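Local coordinates for putative cytoplasmic protein (Salmonella enterica subsp. enterica serovar Typhimurium, PDB 4J32) that probably hydrolyses amide bonds of bacterial peptidoglycan as a type VI secretion amidase effector of papain-like fold, held here in complex with its immunity protein Tai4, at residues A[61-66]-A[87-92]; A[31-36]-A[54-59]. All blocks are in the same frame, centred on the assembly; numbering follows the deposited sequence. Where two conformers were deposited one is given.

Contact 1: residues A[61-66]-A[87-92]; sequences MSYVLN and KFYIYR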
ATOM      1  N   MET A  61       4.672  -3.772  30.578  1.00 18.14           N
ATOM      2  CA  MET A  61       5.699  -3.418  31.561  0.50 18.38           C
ATOM      3  C   MET A  61       5.314  -2.149  32.337  1.00 18.27           C
ATOM      4  O   MET A  61       5.523  -2.056  33.550  1.00 17.99           O
ATOM      5  CB  MET A  61       7.061  -3.287  30.878  0.50 18.48           C
ATOM      6  CG  MET A  61       7.715  -4.642  30.554  0.50 19.56           C
ATOM      7  SD  MET A  61       7.877  -5.730  31.989  0.50 22.51           S
ATOM      8  CE  MET A  61       8.920  -4.727  33.066  0.50 20.52           C
ATOM      9  N   SER A  62       4.724  -1.178  31.637  1.00 18.79           N
ATOM     10  CA  SER A  62       4.219   0.019  32.314  1.00 18.43           C
ATOM     11  C   SER A  62       3.134  -0.330  33.347  1.00 19.28           C
ATOM     12  O   SER A  62       3.125   0.187  34.469  1.00 19.61           O
ATOM     13  CB  SER A  62       3.670   1.025  31.294  1.00 18.91           C
ATOM     14  OG  SER A  62       4.713   1.494  30.451  1.00 17.78           O
ATOM     15  N   TYR A  63       2.214  -1.201  32.950  1.00 18.89           N
ATOM     16  CA  TYR A  63       1.177  -1.670  33.866  1.00 19.78           C
ATOM     17  C   TYR A  63       1.806  -2.287  35.132  1.00 19.99           C
ATOM     18  O   TYR A  63       1.400  -1.958  36.248  1.00 20.91           O
ATOM     19  CB  TYR A  63       0.260  -2.668  33.149  1.00 19.77           C
ATOM     20  CG  TYR A  63      -0.897  -3.176  33.992  1.00 20.57           C
ATOM     21  CD1 TYR A  63      -2.136  -2.531  33.961  1.00 24.04           C
ATOM     22  CD2 TYR A  63      -0.759  -4.323  34.786  1.00 20.72           C
ATOM     23  CE1 TYR A  63      -3.208  -3.008  34.715  1.00 25.60           C
ATOM     24  CE2 TYR A  63      -1.830  -4.811  35.556  1.00 23.66           C
ATOM     25  CZ  TYR A  63      -3.042  -4.147  35.516  1.00 25.06           C
ATOM     26  OH  TYR A  63      -4.126  -4.604  36.244  1.00 26.47           O
ATOM     27  N   VAL A  64       2.797  -3.160  34.956  1.00 19.22           N
ATOM     28  CA  VAL A  64       3.522  -3.764  36.090  1.00 18.52           C
ATOM     29  C   VAL A  64       4.062  -2.694  37.046  1.00 19.71           C
ATOM     30  O   VAL A  64       3.853  -2.755  38.266  1.00 19.52           O
ATOM     31  CB  VAL A  64       4.686  -4.672  35.578  1.00 18.57           C
ATOM     32  CG1 VAL A  64       5.674  -5.049  36.731  1.00 20.30           C
ATOM     33  CG2 VAL A  64       4.126  -5.917  34.866  1.00 17.11           C
ATOM     34  N   LEU A  65       4.765  -1.715  36.497  1.00 19.55           N
ATOM     35  CA  LEU A  65       5.352  -0.662  37.340  1.00 20.64           C
ATOM     36  C   LEU A  65       4.258   0.150  38.053  1.00 21.95           C
ATOM     37  O   LEU A  65       4.331   0.410  39.270  1.00 23.42           O
ATOM     38  CB  LEU A  65       6.242   0.252  36.493  1.00 19.97           C
ATOM     39  CG  LEU A  65       7.456  -0.474  35.869  1.00 19.35           C
ATOM     40  CD1 LEU A  65       8.048   0.385  34.763  1.00 20.67           C
ATOM     41  CD2 LEU A  65       8.503  -0.790  36.939  1.00 21.29           C
ATOM     42  N   ASN A  66       3.235   0.529  37.305  1.00 22.26           N
ATOM     43  CA  ASN A  66       2.127   1.296  37.885  1.00 23.29           C
ATOM     44  C   ASN A  66       1.409   0.517  38.957  1.00 24.82           C
ATOM     45  O   ASN A  66       1.026   1.086  39.976  1.00 26.87           O
ATOM     46  CB  ASN A  66       1.146   1.772  36.809  1.00 23.51           C
ATOM     47  CG  ASN A  66       1.740   2.860  35.942  1.00 22.98           C
ATOM     48  OD1 ASN A  66       2.527   3.670  36.417  1.00 23.86           O
ATOM     49  ND2 ASN A  66       1.383   2.870  34.665  1.00 22.18           N
ATOM     50  N   LYS A  87      -2.826   6.966  35.384  1.00 26.57           N
ATOM     51  CA  LYS A  87      -1.390   6.646  35.424  1.00 24.83           C
ATOM     52  C   LYS A  87      -0.854   6.556  33.994  1.00 23.70           C
ATOM     53  O   LYS A  87      -1.621   6.547  33.041  1.00 22.90           O
ATOM     54  CB  LYS A  87      -1.142   5.341  36.203  1.00 24.21           C
ATOM     55  CG  LYS A  87      -1.715   5.400  37.646  1.00 24.92           C
ATOM     56  CD  LYS A  87      -1.375   4.147  38.451  1.00 26.40           C
ATOM     57  CE  LYS A  87      -2.157   4.136  39.773  1.00 30.90           C
ATOM     58  NZ  LYS A  87      -2.048   2.769  40.389  1.00 33.18           N
ATOM     59  N   PHE A  88       0.468   6.472  33.855  1.00 22.97           N
ATOM     60  CA  PHE A  88       1.099   6.668  32.541  1.00 22.57           C
ATOM     61  C   PHE A  88       1.776   5.432  32.006  1.00 21.63           C
ATOM     62  O   PHE A  88       2.385   4.665  32.766  1.00 21.33           O
ATOM     63  CB  PHE A  88       2.072   7.848  32.592  1.00 23.30           C
ATOM     64  CG  PHE A  88       1.446   9.095  33.145  1.00 24.97           C
ATOM     65  CD1 PHE A  88       0.637   9.901  32.343  1.00 28.82           C
ATOM     66  CD2 PHE A  88       1.614   9.432  34.490  1.00 27.23           C
ATOM     67  CE1 PHE A  88       0.011  11.042  32.877  1.00 29.13           C
ATOM     68  CE2 PHE A  88       1.009  10.570  35.026  1.00 28.51           C
ATOM     69  CZ  PHE A  88       0.198  11.373  34.217  1.00 30.55           C
ATOM     70  N   TYR A  89       1.683   5.274  30.681  1.00 21.50           N
ATOM     71  CA  TYR A  89       2.073   4.050  29.990  1.00 20.13           C
ATOM     72  C   TYR A  89       2.963   4.379  28.818  1.00 19.63           C
ATOM     73  O   TYR A  89       2.533   5.042  27.865  1.00 19.59           O
ATOM     74  CB  TYR A  89       0.808   3.298  29.522  1.00 20.43           C
ATOM     75  CG  TYR A  89      -0.015   2.805  30.688  1.00 21.29           C
ATOM     76  CD1 TYR A  89       0.125   1.499  31.152  1.00 19.79           C
ATOM     77  CD2 TYR A  89      -0.895   3.666  31.373  1.00 21.24           C
ATOM     78  CE1 TYR A  89      -0.594   1.046  32.259  1.00 21.06           C
ATOM     79  CE2 TYR A  89      -1.621   3.223  32.485  1.00 23.21           C
ATOM     80  CZ  TYR A  89      -1.462   1.906  32.910  1.00 21.29           C
ATOM     81  OH  TYR A  89      -2.151   1.459  33.996  1.00 23.52           O
ATOM     82  N   ILE A  90       4.218   3.933  28.915  1.00 18.72           N
ATOM     83  CA  ILE A  90       5.205   4.063  27.847  1.00 18.17           C
ATOM     84  C   ILE A  90       4.870   3.085  26.723  1.00 18.25           C
ATOM     85  O   ILE A  90       4.528   1.931  26.983  1.00 18.82           O
ATOM     86  CB  ILE A  90       6.634   3.839  28.428  1.00 17.98           C
ATOM     87  CG1 ILE A  90       7.047   5.056  29.283  1.00 17.06           C
ATOM     88  CG2 ILE A  90       7.677   3.500  27.301  1.00 17.43           C
ATOM     89  CD1 ILE A  90       8.378   4.825  30.092  1.00 18.70           C
ATOM     90  N   TYR A  91       4.959   3.543  25.477  1.00 18.28           N
ATOM     91  CA  TYR A  91       4.470   2.737  24.355  1.00 18.31           C
ATOM     92  C   TYR A  91       5.542   2.319  23.345  1.00 17.99           C
ATOM     93  O   TYR A  91       5.244   1.615  22.366  1.00 18.48           O
ATOM     94  CB  TYR A  91       3.258   3.402  23.682  1.00 18.65           C
ATOM     95  CG  TYR A  91       3.489   4.820  23.160  1.00 20.01           C
ATOM     96  CD1 TYR A  91       4.043   5.030  21.905  1.00 19.11           C
ATOM     97  CD2 TYR A  91       3.139   5.941  23.924  1.00 20.81           C
ATOM     98  CE1 TYR A  91       4.239   6.324  21.395  1.00 21.93           C
ATOM     99  CE2 TYR A  91       3.317   7.238  23.422  1.00 20.15           C
ATOM    100  CZ  TYR A  91       3.849   7.419  22.148  1.00 20.50           C
ATOM    101  OH  TYR A  91       4.068   8.674  21.632  1.00 22.90           O
ATOM    102  N   ARG A  92       6.777   2.758  23.575  1.00 17.42           N
ATOM    103  CA  ARG A  92       7.926   2.332  22.769  1.00 17.57           C
ATOM    104  C   ARG A  92       8.845   1.408  23.569  1.00 18.17           C
ATOM    105  O   ARG A  92       9.200   1.695  24.723  1.00 18.81           O
ATOM    106  CB  ARG A  92       8.724   3.536  22.256  1.00 18.21           C
ATOM    107  CG  ARG A  92       7.929   4.389  21.272  1.00 16.15           C
ATOM    108  CD  ARG A  92       8.750   5.601  20.765  1.00 19.13           C
ATOM    109  NE  ARG A  92       8.081   6.169  19.595  1.00 20.24           N
ATOM    110  CZ  ARG A  92       7.601   7.412  19.489  1.00 23.04           C
ATOM    111  NH1 ARG A  92       7.758   8.291  20.485  1.00 22.19           N
ATOM    112  NH2 ARG A  92       6.991   7.791  18.364  1.00 21.09           N
TER
HETATM  113  O   HOH W   1       2.244   6.527  36.131  1.00 24.91           O
HETATM  114  O   HOH W   2       0.915   3.592  41.143  1.00 40.63           O
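Asn-66 ND2 gives a nearly straight hydrogen bond (2.8 Å, 173°) to Phe-88 O, which lies in the amide plane of Asn-66, although the donor sits above the carbonyl plane. Asn-66 CG lies beside the backbone N, anti to the carbonyl carbon (chi1 -71°), which carries the amide across to the strand. OD1 accepts a hydrogen bond from a water that in turn accepts from Phe-88 N, and it also bonds to Ile-72 N; one side chain thus serves both backbone groups of Phe-88. Four residues earlier, Ser-62 OG accepts from Ile-90 N at 2.9 Å, in a more bent bond, and also pairs with Pro-58 O. A second water links Asn-66 O to Lys-87 NZ, while the extended lysine chain slides past Asn-66 with CD 3.8 Å from Asn-66 CB. The Tyr-89 ring packs against the helix beside these bonds: Asn-66 ND2 stands 3.4 Å above one face, near the rim, with amide and ring 75° apart, and Tyr-63 CB meets its edge in plane. Asp-85 holds the Tyr-89 hydroxyl. Helix 57-67 therefore satisfies Phe-88 O and Ile-90 N directly and Phe-88 N through water, while Tyr-89 pairs with Val-81 in the two-stranded hairpin.

Contact 2: residues A[31-36]-A[54-59]; sequences HSVADV and QNACPI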
ATOM      1  N   HIS A  31      -2.584 -10.458  27.485  1.00 22.44           N
ATOM      2  CA  HIS A  31      -3.622 -10.746  26.502  1.00 23.09           C
ATOM      3  C   HIS A  31      -3.303 -10.017  25.210  1.00 22.46           C
ATOM      4  O   HIS A  31      -2.272  -9.342  25.126  1.00 22.78           O
ATOM      5  CB  HIS A  31      -4.989 -10.298  27.032  1.00 23.87           C
ATOM      6  CG  HIS A  31      -5.335 -10.933  28.336  1.00 24.98           C
ATOM      7  ND1 HIS A  31      -5.743 -12.246  28.427  1.00 26.74           N
ATOM      8  CD2 HIS A  31      -5.260 -10.467  29.606  1.00 26.71           C
ATOM      9  CE1 HIS A  31      -5.953 -12.549  29.698  1.00 30.50           C
ATOM     10  NE2 HIS A  31      -5.661 -11.490  30.433  1.00 28.74           N
ATOM     11  N   SER A  32      -4.185 -10.169  24.213  1.00 23.99           N
ATOM     12  CA  SER A  32      -4.033  -9.451  22.938  1.00 24.11           C
ATOM     13  C   SER A  32      -3.938  -7.953  23.203  1.00 22.51           C
ATOM     14  O   SER A  32      -4.494  -7.464  24.184  1.00 22.41           O
ATOM     15  CB  SER A  32      -5.194  -9.749  21.989  1.00 24.97           C
ATOM     16  OG  SER A  32      -6.405  -9.107  22.396  1.00 26.44           O
ATOM     17  N   VAL A  33      -3.258  -7.223  22.325  1.00 22.24           N
ATOM     18  CA  VAL A  33      -3.205  -5.766  22.454  1.00 22.05           C
ATOM     19  C   VAL A  33      -4.623  -5.135  22.516  1.00 22.86           C
ATOM     20  O   VAL A  33      -4.843  -4.215  23.323  1.00 22.47           O
ATOM     21  CB  VAL A  33      -2.288  -5.114  21.354  1.00 22.37           C
ATOM     22  CG1 VAL A  33      -2.874  -5.294  19.950  1.00 24.16           C
ATOM     23  CG2 VAL A  33      -2.038  -3.650  21.652  1.00 22.63           C
ATOM     24  N   ALA A  34      -5.579  -5.647  21.723  1.00 23.41           N
ATOM     25  CA  ALA A  34      -6.968  -5.170  21.801  1.00 24.65           C
ATOM     26  C   ALA A  34      -7.506  -5.310  23.228  1.00 25.20           C
ATOM     27  O   ALA A  34      -8.090  -4.370  23.774  1.00 24.82           O
ATOM     28  CB  ALA A  34      -7.900  -5.889  20.801  1.00 26.28           C
ATOM     29  N   ASP A  35      -7.280  -6.474  23.837  1.00 25.43           N
ATOM     30  CA  ASP A  35      -7.770  -6.725  25.190  1.00 26.64           C
ATOM     31  C   ASP A  35      -7.065  -5.832  26.227  1.00 25.23           C
ATOM     32  O   ASP A  35      -7.704  -5.336  27.159  1.00 25.73           O
ATOM     33  CB  ASP A  35      -7.665  -8.214  25.551  1.00 27.13           C
ATOM     34  CG  ASP A  35      -8.747  -9.071  24.881  1.00 31.40           C
ATOM     35  OD1 ASP A  35      -9.730  -8.536  24.317  1.00 31.97           O
ATOM     36  OD2 ASP A  35      -8.620 -10.305  24.924  1.00 35.68           O
ATOM     37  N   VAL A  36      -5.759  -5.633  26.061  1.00 23.99           N
ATOM     38  CA  VAL A  36      -4.971  -4.725  26.902  1.00 22.63           C
ATOM     39  C   VAL A  36      -5.574  -3.318  26.886  1.00 23.79           C
ATOM     40  O   VAL A  36      -5.699  -2.674  27.936  1.00 23.86           O
ATOM     41  CB  VAL A  36      -3.493  -4.688  26.446  1.00 21.47           C
ATOM     42  CG1 VAL A  36      -2.687  -3.621  27.218  1.00 21.09           C
ATOM     43  CG2 VAL A  36      -2.857  -6.067  26.648  1.00 21.39           C
ATOM     44  N   GLN A  54       0.259  -1.384  18.505  1.00 20.51           N
ATOM     45  CA  GLN A  54       0.067  -2.807  18.220  1.00 21.06           C
ATOM     46  C   GLN A  54       1.017  -3.694  19.031  1.00 20.08           C
ATOM     47  O   GLN A  54       0.765  -4.897  19.181  1.00 20.57           O
ATOM     48  CB  GLN A  54       0.273  -3.073  16.710  1.00 22.42           C
ATOM     49  CG  GLN A  54      -0.747  -2.372  15.814  1.00 23.47           C
ATOM     50  CD  GLN A  54      -2.147  -3.003  15.921  1.00 28.32           C
ATOM     51  OE1 GLN A  54      -2.456  -3.947  15.227  1.00 31.04           O
ATOM     52  NE2 GLN A  54      -2.965  -2.500  16.837  1.00 30.17           N
ATOM     53  N   ASN A  55       2.114  -3.113  19.512  1.00 18.82           N
ATOM     54  CA  ASN A  55       3.089  -3.853  20.338  1.00 18.66           C
ATOM     55  C   ASN A  55       2.803  -3.590  21.820  1.00 18.67           C
ATOM     56  O   ASN A  55       3.095  -2.508  22.332  1.00 18.52           O
ATOM     57  CB  ASN A  55       4.539  -3.478  20.008  1.00 18.88           C
ATOM     58  CG  ASN A  55       5.552  -4.374  20.745  1.00 20.09           C
ATOM     59  OD1 ASN A  55       5.161  -5.215  21.572  1.00 21.40           O
ATOM     60  ND2 ASN A  55       6.836  -4.215  20.434  1.00 20.44           N
ATOM     61  N   ALA A  56       2.203  -4.577  22.480  1.00 18.87           N
ATOM     62  CA  ALA A  56       1.799  -4.407  23.894  1.00 19.92           C
ATOM     63  C   ALA A  56       2.951  -4.499  24.889  1.00 20.11           C
ATOM     64  O   ALA A  56       2.789  -4.122  26.064  1.00 19.89           O
ATOM     65  CB  ALA A  56       0.674  -5.389  24.251  1.00 20.57           C
ATOM     66  N   CYS A  57       4.112  -4.957  24.419  1.00 20.64           N
ATOM     67  CA  CYS A  57       5.287  -5.165  25.270  1.00 20.61           C
ATOM     68  C   CYS A  57       5.527  -4.013  26.292  1.00 19.83           C
ATOM     69  O   CYS A  57       5.472  -4.256  27.504  1.00 19.62           O
ATOM     70  CB  CYS A  57       6.531  -5.489  24.430  1.00 21.16           C
ATOM     71  SG  CYS A  57       8.072  -5.267  25.361  1.00 23.83           S
ATOM     72  N   PRO A  58       5.768  -2.760  25.821  1.00 18.43           N
ATOM     73  CA  PRO A  58       6.061  -1.722  26.812  1.00 18.20           C
ATOM     74  C   PRO A  58       4.861  -1.294  27.655  1.00 18.15           C
ATOM     75  O   PRO A  58       5.031  -0.810  28.784  1.00 17.12           O
ATOM     76  CB  PRO A  58       6.582  -0.548  25.960  1.00 18.20           C
ATOM     77  CG  PRO A  58       5.952  -0.744  24.619  1.00 18.32           C
ATOM     78  CD  PRO A  58       5.887  -2.252  24.437  1.00 19.58           C
ATOM     79  N   ILE A  59       3.663  -1.491  27.110  1.00 18.21           N
ATOM     80  CA  ILE A  59       2.447  -1.143  27.832  1.00 18.87           C
ATOM     81  C   ILE A  59       2.251  -2.134  28.977  1.00 19.15           C
ATOM     82  O   ILE A  59       1.857  -1.742  30.085  1.00 19.06           O
ATOM     83  CB  ILE A  59       1.231  -1.105  26.881  1.00 18.81           C
ATOM     84  CG1 ILE A  59       1.486  -0.082  25.749  1.00 19.31           C
ATOM     85  CG2 ILE A  59      -0.086  -0.750  27.679  1.00 18.72           C
ATOM     86  CD1 ILE A  59       0.441  -0.074  24.586  1.00 20.54           C
TER
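The start of helix 33-40 faces the turn that leads into helix 57-67, and the backbones come nearest at Val-33 and Ala-56, whose CA atoms are 5.4 Å apart. No hydrogen bond spans the gap; valine, alanine and isoleucine side chains make most of the contact, with Gln-54 adding its backbone O and its amide. Val-33 sits in the middle, its CG2 4.1 Å from Ala-56 CB. Its other methyl, CG1, lies between the backbone N and the carbonyl carbon (chi1 66°), which brings it 3.7 Å from Gln-54 O. Gln-54 begins by pointing away, but its chain bends at chi2 (-71°) and returns NE2 to within 4.2 Å of Val-33 CG1, the two side chains crossing at about a right angle. Both helices are capped beside this meeting. Ser-32 is the N-cap of helix 33-40, its OG accepting from Asp-35 N at 3.1 Å, and Asn-55 OD1 accepts from Cys-57 N at 3.0 Å as the chain turns into helix 57-67. This approach to helix 57-67 belongs to the papain-like (NlpC/P60) fold, and the position of Cys-57 near the start of the helix is consistent with the place the nucleophile takes in papain-like peptidases. One turn further along, Val-36 CG1 meets Ile-59 CG2 at 3.9 Å, the two side chains crossing obliquely. Val-44 and Ile-40 also touch Ile-59, while Ile-48 of helix 42-49 touches Val-33.

Contact 2 closes before contact 1 opens along the chain, and their centres lie 11 Å apart. Helix 57-67 serves both: its first turn and the residues leading into it meet helix 33-40, while its later turns hold strand 88-90. The contacts touch directly where Pro-58 packs against the backbone of Ile-90, Tyr-91 and Arg-92, just before helix 93-103 begins. Neither contact uses the four-stranded antiparallel sheet; helix 57-67 joins helix 33-40 to the short hairpin of strands 80-82 and 88-90. Chains of the immunity protein reach both contacts, bonding to Arg-92 and packing on Gln-54 and Asn-55.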